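Local atomic coordinates of putative exported protein (Bordetella pertussis, PDB entry 2DVZ), a protein that binds glutamate in the periplasm and probably serves as the solute receptor of a tripartite tricarboxylate-type transporter. Residues W242-L246 / F291-I295. Residues are numbered along the deposited sequence; the frame is centred on the assembly and turned at random.
Sequences WYGLL and FAKEI. With GLU (glutamic acid), chain G.
The six-membered ring of Trp242 receives the edge of Phe291 on one face in a T-shaped stack, the planes 78° apart and the centroids separated by 5.1 Å. Phe291 CE1 leads, lying 3.7 Å above the indole and displaced toward its rim. Over the centre of one face of the phenyl ring sits Ile295 CD1, from the next turn of the same helix, while the carbonyl oxygen of Leu245 lies near the ring plane at its edge. This is helix-on-sheet packing in a periplasmic-binding-protein fold: helix 288-307 rests against strand 241-248, which pairs with strands 78-82 and 106-121. With chi1 at -168°, the phenyl ring of Phe291 swings away from its own backbone N and reaches the strand, where CZ comes within 3.7 Å of Gly244 CA. Leu246 CD2 and Ile295 CD1 extend the apolar layer, which Met87 of helix 84-93 also joins. Glu294 lays its CB near the indole nitrogen, whereas its carboxylate OE1 is held by Asn286 and Asn111. Alternation along the strand turns Tyr243 away from the helix into the ligand pocket, so one strand serves both core and binding site; Tyr243 OH gives a weak hydrogen bond to O of the bound glutamate. In the indole plane, Trp242 NE1 donates to a water at 2.9 Å, which in turn bonds weakly to Glu294 O.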
loop_
_atom_site.group_PDB
_atom_site.type_symbol
_atom_site.label_atom_id
_atom_site.label_comp_id
_atom_site.label_asym_id
_atom_site.label_seq_id
_atom_site.Cartn_x
_atom_site.Cartn_y
_atom_site.Cartn_z
ATOM N N TRP A 242 1.395 -0.121 -5.225
ATOM C CA TRP A 242 2.808 -0.439 -5.386
ATOM C C TRP A 242 3.584 0.101 -4.194
ATOM O O TRP A 242 3.064 0.925 -3.420
ATOM C CB TRP A 242 3.431 0.056 -6.726
ATOM C CG TRP A 242 3.031 1.468 -7.243
ATOM C CD1 TRP A 242 2.450 1.735 -8.433
ATOM C CD2 TRP A 242 3.209 2.749 -6.585
ATOM N NE1 TRP A 242 2.255 3.082 -8.580
ATOM C CE2 TRP A 242 2.729 3.738 -7.473
ATOM C CE3 TRP A 242 3.745 3.153 -5.343
ATOM C CZ2 TRP A 242 2.702 5.128 -7.148
ATOM C CZ3 TRP A 242 3.718 4.557 -5.001
ATOM C CH2 TRP A 242 3.201 5.517 -5.921
ATOM N N TYR A 243 4.800 -0.418 -4.044
ATOM C CA TYR A 243 5.748 -0.013 -3.015
ATOM C C TYR A 243 7.109 0.254 -3.645
ATOM O O TYR A 243 7.585 -0.539 -4.430
ATOM C CB TYR A 243 5.849 -1.102 -1.916
ATOM C CG TYR A 243 4.501 -1.257 -1.270
ATOM C CD1 TYR A 243 4.134 -0.435 -0.185
ATOM C CD2 TYR A 243 3.549 -2.159 -1.794
ATOM C CE1 TYR A 243 2.861 -0.524 0.382
ATOM C CE2 TYR A 243 2.280 -2.279 -1.214
ATOM C CZ TYR A 243 1.933 -1.450 -0.144
ATOM O OH TYR A 243 0.675 -1.546 0.410
ATOM N N GLY A 244 7.735 1.369 -3.291
ATOM C CA GLY A 244 9.028 1.696 -3.863
ATOM C C GLY A 244 9.936 2.480 -2.939
ATOM O O GLY A 244 9.603 2.734 -1.778
ATOM N N LEU A 245 11.087 2.883 -3.476
ATOM C CA LEU A 245 12.122 3.478 -2.680
ATOM C C LEU A 245 12.301 4.939 -3.095
ATOM O O LEU A 245 12.334 5.254 -4.266
ATOM C CB LEU A 245 13.418 2.664 -2.793
ATOM C CG LEU A 245 14.540 3.002 -1.795
ATOM C CD1 LEU A 245 14.190 2.790 -0.278
ATOM C CD2 LEU A 245 15.743 2.207 -2.157
ATOM N N LEU A 246 12.401 5.811 -2.098
ATOM C CA LEU A 246 12.501 7.260 -2.294
ATOM C C LEU A 246 13.710 7.757 -1.557
ATOM O O LEU A 246 14.047 7.271 -0.461
ATOM C CB LEU A 246 11.272 7.962 -1.695
ATOM C CG LEU A 246 9.899 7.619 -2.309
ATOM C CD1 LEU A 246 8.760 8.269 -1.489
ATOM C CD2 LEU A 246 9.790 7.947 -3.866
ATOM N N PHE A 291 9.160 4.987 -12.367
ATOM C CA PHE A 291 8.491 5.134 -11.075
ATOM C C PHE A 291 7.844 6.526 -10.917
ATOM O O PHE A 291 6.679 6.630 -10.503
ATOM C CB PHE A 291 9.464 4.809 -9.929
ATOM C CG PHE A 291 8.799 4.648 -8.570
ATOM C CD1 PHE A 291 7.477 4.136 -8.454
ATOM C CD2 PHE A 291 9.517 4.949 -7.395
ATOM C CE1 PHE A 291 6.873 3.970 -7.215
ATOM C CE2 PHE A 291 8.928 4.781 -6.136
ATOM C CZ PHE A 291 7.583 4.285 -6.046
ATOM N N ALA A 292 8.574 7.584 -11.282
ATOM C CA ALA A 292 8.037 8.965 -11.199
ATOM C C ALA A 292 6.759 9.096 -12.022
ATOM O O ALA A 292 5.830 9.827 -11.652
ATOM C CB ALA A 292 9.086 10.004 -11.658
ATOM N N LYS A 293 6.726 8.383 -13.146
ATOM C CA LYS A 293 5.561 8.381 -14.031
ATOM C C LYS A 293 4.357 7.655 -13.359
ATOM O O LYS A 293 3.224 8.118 -13.429
ATOM C CB LYS A 293 5.922 7.794 -15.398
ATOM C CG LYS A 293 4.688 7.646 -16.300
ATOM C CD LYS A 293 4.965 7.175 -17.721
ATOM C CE LYS A 293 3.640 7.185 -18.521
ATOM N NZ LYS A 293 3.796 6.575 -19.907
ATOM N N GLU A 294 4.627 6.544 -12.693
ATOM C CA GLU A 294 3.652 5.832 -11.874
ATOM C C GLU A 294 3.139 6.694 -10.739
ATOM O O GLU A 294 1.928 6.764 -10.521
ATOM C CB GLU A 294 4.262 4.525 -11.326
ATOM C CG GLU A 294 4.527 3.508 -12.463
ATOM C CD GLU A 294 5.350 2.323 -12.061
ATOM O OE1 GLU A 294 6.196 2.392 -11.134
ATOM O OE2 GLU A 294 5.146 1.288 -12.717
ATOM N N ILE A 295 4.061 7.389 -10.062
ATOM C CA ILE A 295 3.712 8.278 -8.970
ATOM C C ILE A 295 2.748 9.344 -9.410
ATOM O O ILE A 295 1.739 9.580 -8.721
ATOM C CB ILE A 295 4.972 8.917 -8.273
ATOM C CG1 ILE A 295 5.695 7.850 -7.438
ATOM C CG2 ILE A 295 4.555 10.145 -7.424
ATOM C CD1 ILE A 295 7.129 8.163 -7.122
HETATM N N GLU G . -2.317 1.798 3.050
HETATM C CA GLU G . -0.866 1.761 2.785
HETATM C C GLU G . -0.554 1.871 1.301
HETATM O O GLU G . -0.004 0.985 0.640
HETATM C CB GLU G . -0.223 0.551 3.454
HETATM C CG GLU G . -0.725 0.349 4.896
HETATM C CD GLU G . 0.278 -0.290 5.811
HETATM O OE1 GLU G . 1.395 -0.561 5.324
HETATM O OE2 GLU G . -0.033 -0.502 7.037
HETATM O OXT GLU G . -0.819 2.940 0.728
HETATM O O HOH W 1 0.835 3.577 -11.093
#